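Local coordinates for substrate binding periplasmic protein (PDB 3LOP) that binds leucine and probably delivers it, or related amino acids, to an uptake system in the bacterial periplasm, at residues Ala29-Asp34 against Asn269-Ala274. Numbering follows the deposited sequence.
With EDO (1,2-ethanediol), chain C.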
ATOM      1  N   ALA A  29       8.342   6.821   6.086  1.00  4.02           N
ATOM      2  CA  ALA A  29       9.652   6.186   6.168  1.00  3.21           C
ATOM      3  C   ALA A  29      10.688   7.179   6.685  1.00  4.17           C
ATOM      4  O   ALA A  29      11.510   6.847   7.543  1.00  4.85           O
ATOM      5  CB  ALA A  29      10.064   5.655   4.796  1.00  3.51           C
ATOM      6  N   ARG A  30      10.646   8.400   6.162  1.00  3.87           N
ATOM      7  CA  ARG A  30      11.581   9.437   6.576  1.00  4.72           C
ATOM      8  C   ARG A  30      11.383   9.723   8.060  1.00  3.99           C
ATOM      9  O   ARG A  30      12.349   9.902   8.803  1.00  5.63           O
ATOM     10  CB  ARG A  30      11.355  10.709   5.755  1.00  6.68           C
ATOM     11  CG  ARG A  30      12.327  11.837   6.078  1.00 11.12           C
ATOM     12  CD  ARG A  30      12.116  13.021   5.145  1.00 16.20           C
ATOM     13  NE  ARG A  30      13.068  14.102   5.392  1.00 23.84           N
ATOM     14  CZ  ARG A  30      13.056  14.887   6.466  1.00 25.88           C
ATOM     15  NH1 ARG A  30      12.134  14.717   7.404  1.00 29.32           N
ATOM     16  NH2 ARG A  30      13.962  15.846   6.598  1.00 27.53           N
ATOM     17  N   LEU A  31      10.127   9.758   8.493  1.00  3.00           N
ATOM     18  CA  LEU A  31       9.836  10.014   9.895  1.00  3.46           C
ATOM     19  C   LEU A  31      10.456   8.930  10.765  1.00  3.43           C
ATOM     20  O   LEU A  31      11.106   9.224  11.772  1.00  3.53           O
ATOM     21  CB  LEU A  31       8.325  10.059  10.140  1.00  3.13           C
ATOM     22  CG  LEU A  31       7.917  10.205  11.613  1.00  4.74           C
ATOM     23  CD1 LEU A  31       8.441  11.517  12.176  1.00  4.93           C
ATOM     24  CD2 LEU A  31       6.400  10.142  11.731  1.00  5.03           C
ATOM     25  N   TYR A  32      10.258   7.670  10.387  1.00  2.53           N
ATOM     26  CA  TYR A  32      10.820   6.601  11.194  1.00  2.70           C
ATOM     27  C   TYR A  32      12.340   6.680  11.276  1.00  3.37           C
ATOM     28  O   TYR A  32      12.915   6.550  12.355  1.00  3.32           O
ATOM     29  CB  TYR A  32      10.428   5.217  10.676  1.00  2.94           C
ATOM     30  CG  TYR A  32      10.940   4.157  11.619  1.00  4.18           C
ATOM     31  CD1 TYR A  32      10.330   3.962  12.861  1.00  5.16           C
ATOM     32  CD2 TYR A  32      12.119   3.466  11.346  1.00  4.51           C
ATOM     33  CE1 TYR A  32      10.890   3.119  13.813  1.00  4.18           C
ATOM     34  CE2 TYR A  32      12.689   2.619  12.292  1.00  6.33           C
ATOM     35  CZ  TYR A  32      12.071   2.457  13.523  1.00  5.94           C
ATOM     36  OH  TYR A  32      12.659   1.662  14.482  1.00  7.30           O
ATOM     37  N   PHE A  33      12.999   6.891  10.143  1.00  3.57           N
ATOM     38  CA  PHE A  33      14.451   6.959  10.163  1.00  3.40           C
ATOM     39  C   PHE A  33      14.974   8.180  10.915  1.00  4.32           C
ATOM     40  O   PHE A  33      15.988   8.087  11.600  1.00  4.42           O
ATOM     41  CB  PHE A  33      15.011   6.897   8.738  1.00  3.70           C
ATOM     42  CG  PHE A  33      14.856   5.543   8.093  1.00  5.38           C
ATOM     43  CD1 PHE A  33      15.185   4.385   8.793  1.00  7.13           C
ATOM     44  CD2 PHE A  33      14.382   5.423   6.792  1.00  5.16           C
ATOM     45  CE1 PHE A  33      15.042   3.129   8.207  1.00  7.58           C
ATOM     46  CE2 PHE A  33      14.237   4.168   6.198  1.00  5.37           C
ATOM     47  CZ  PHE A  33      14.565   3.023   6.908  1.00  5.35           C
ATOM     48  N   ASP A  34      14.292   9.318  10.808  1.00  4.38           N
ATOM     49  CA  ASP A  34      14.730  10.503  11.547  1.00  4.73           C
ATOM     50  C   ASP A  34      14.599  10.212  13.041  1.00  4.40           C
ATOM     51  O   ASP A  34      15.453  10.587  13.834  1.00  5.23           O
ATOM     52  CB  ASP A  34      13.877  11.730  11.198  1.00  6.77           C
ATOM     53  CG  ASP A  34      14.213  12.316   9.840  1.00  7.98           C
ATOM     54  OD1 ASP A  34      15.325  12.059   9.332  1.00 10.04           O
ATOM     55  OD2 ASP A  34      13.369  13.056   9.286  1.00  9.18           O
ATOM     56  N   ASN A 269       3.037   8.944  16.462  1.00  3.35           N
ATOM     57  CA  ASN A 269       2.759  10.267  17.009  1.00  4.54           C
ATOM     58  C   ASN A 269       3.894  10.785  17.881  1.00  4.82           C
ATOM     59  O   ASN A 269       4.189  11.981  17.868  1.00  5.36           O
ATOM     60  CB  ASN A 269       1.443  10.263  17.793  1.00  6.23           C
ATOM     61  CG  ASN A 269       0.236  10.234  16.883  1.00  7.11           C
ATOM     62  OD1 ASN A 269       0.267  10.792  15.786  1.00  9.50           O
ATOM     63  ND2 ASN A 269      -0.836   9.600  17.334  1.00  8.10           N
ATOM     64  N   ARG A 270       4.532   9.897  18.639  1.00  4.22           N
ATOM     65  CA  ARG A 270       5.651  10.318  19.476  1.00  3.94           C
ATOM     66  C   ARG A 270       6.817  10.718  18.574  1.00  4.85           C
ATOM     67  O   ARG A 270       7.507  11.704  18.834  1.00  4.78           O
ATOM     68  CB  ARG A 270       6.088   9.196  20.430  1.00  4.75           C
ATOM     69  CG  ARG A 270       5.119   8.893  21.581  1.00  5.89           C
ATOM     70  CD  ARG A 270       4.733  10.152  22.356  1.00  7.21           C
ATOM     71  NE  ARG A 270       3.523  10.769  21.815  1.00  9.40           N
ATOM     72  CZ  ARG A 270       3.319  12.081  21.722  1.00 10.62           C
ATOM     73  NH1 ARG A 270       4.245  12.936  22.127  1.00 13.99           N
ATOM     74  NH2 ARG A 270       2.175  12.540  21.227  1.00 13.61           N
ATOM     75  N   ALA A 271       7.029   9.955  17.506  1.00  4.06           N
ATOM     76  CA  ALA A 271       8.106  10.246  16.567  1.00  3.99           C
ATOM     77  C   ALA A 271       7.885  11.596  15.889  1.00  4.41           C
ATOM     78  O   ALA A 271       8.809  12.401  15.770  1.00  4.87           O
ATOM     79  CB  ALA A 271       8.199   9.136  15.517  1.00  3.15           C
ATOM     80  N   ARG A 272       6.658  11.838  15.440  1.00  4.21           N
ATOM     81  CA  ARG A 272       6.329  13.091  14.772  1.00  6.02           C
ATOM     82  C   ARG A 272       6.654  14.284  15.667  1.00  6.22           C
ATOM     83  O   ARG A 272       7.262  15.256  15.221  1.00  6.48           O
ATOM     84  CB  ARG A 272       4.844  13.108  14.395  1.00  8.62           C
ATOM     85  CG  ARG A 272       4.384  14.388  13.714  1.00 12.64           C
ATOM     86  CD  ARG A 272       2.928  14.277  13.291  1.00 17.03           C
ATOM     87  NE  ARG A 272       2.436  15.505  12.672  1.00 21.39           N
ATOM     88  CZ  ARG A 272       2.252  16.648  13.322  1.00 24.36           C
ATOM     89  NH1 ARG A 272       2.518  16.729  14.620  1.00 26.00           N
ATOM     90  NH2 ARG A 272       1.800  17.713  12.675  1.00 25.75           N
ATOM     91  N   ALA A 273       6.261  14.203  16.933  1.00  5.48           N
ATOM     92  CA  ALA A 273       6.519  15.295  17.864  1.00  6.02           C
ATOM     93  C   ALA A 273       8.007  15.459  18.165  1.00  6.34           C
ATOM     94  O   ALA A 273       8.530  16.574  18.156  1.00  7.90           O
ATOM     95  CB  ALA A 273       5.740  15.075  19.160  1.00  5.58           C
ATOM     96  N   ALA A 274       8.695  14.351  18.417  1.00  6.50           N
ATOM     97  CA  ALA A 274      10.118  14.399  18.730  1.00  6.51           C
ATOM     98  C   ALA A 274      10.965  14.943  17.583  1.00  6.62           C
ATOM     99  O   ALA A 274      11.889  15.733  17.799  1.00  7.93           O
ATOM    100  CB  ALA A 274      10.608  13.008  19.122  1.00  5.62           C
TER
HETATM  101  C1  EDO C 401      16.679   9.719   7.437  1.00 12.55           C
HETATM  102  O1  EDO C 401      15.428  10.157   6.903  1.00 11.87           O
HETATM  103  C2  EDO C 401      17.780  10.684   7.016  1.00 11.95           C
HETATM  104  O2  EDO C 401      17.994  10.570   5.611  1.00 10.28           O
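On the outer face of the lobe built on the five-stranded parallel sheet of this periplasmic binding protein, Leu31 of helix 19-38 packs against Ala271 and Arg272 of helix 263-275. CG of Leu31, anti to its backbone N (chi1 175°), carries both methyls to the second helix. Its CD1 touches that helix's backbone, 3.7 Å from Ala271 O and equally close to Arg272 CA, while CD2 lies 4.3 Å from Arg272 CB. The Ala271 methyl rests against the branch point, its CB 4.1 Å from Leu31 CG. Phe268 and Val275, one turn before and one turn after Ala271 and Arg272, also touch Leu31. Arg272 contributes its base alone: its extended chain leads away, and NE hydrogen-bonds to Val280 O. Within helix 19-38, apart from this contact, Arg30 NH1 lies 2.8 Å from Asp34 OD2 in a salt bridge without a directed N-H, and a 1,2-ethanediol, probably from the crystallisation liquor, donates from O1 to Asp34 OD1. Tyr32 instead packs edge-to-face on Phe290 of helix 284-303. The two segments thus meet by van der Waals contact alone, with no directional bond to fix their register.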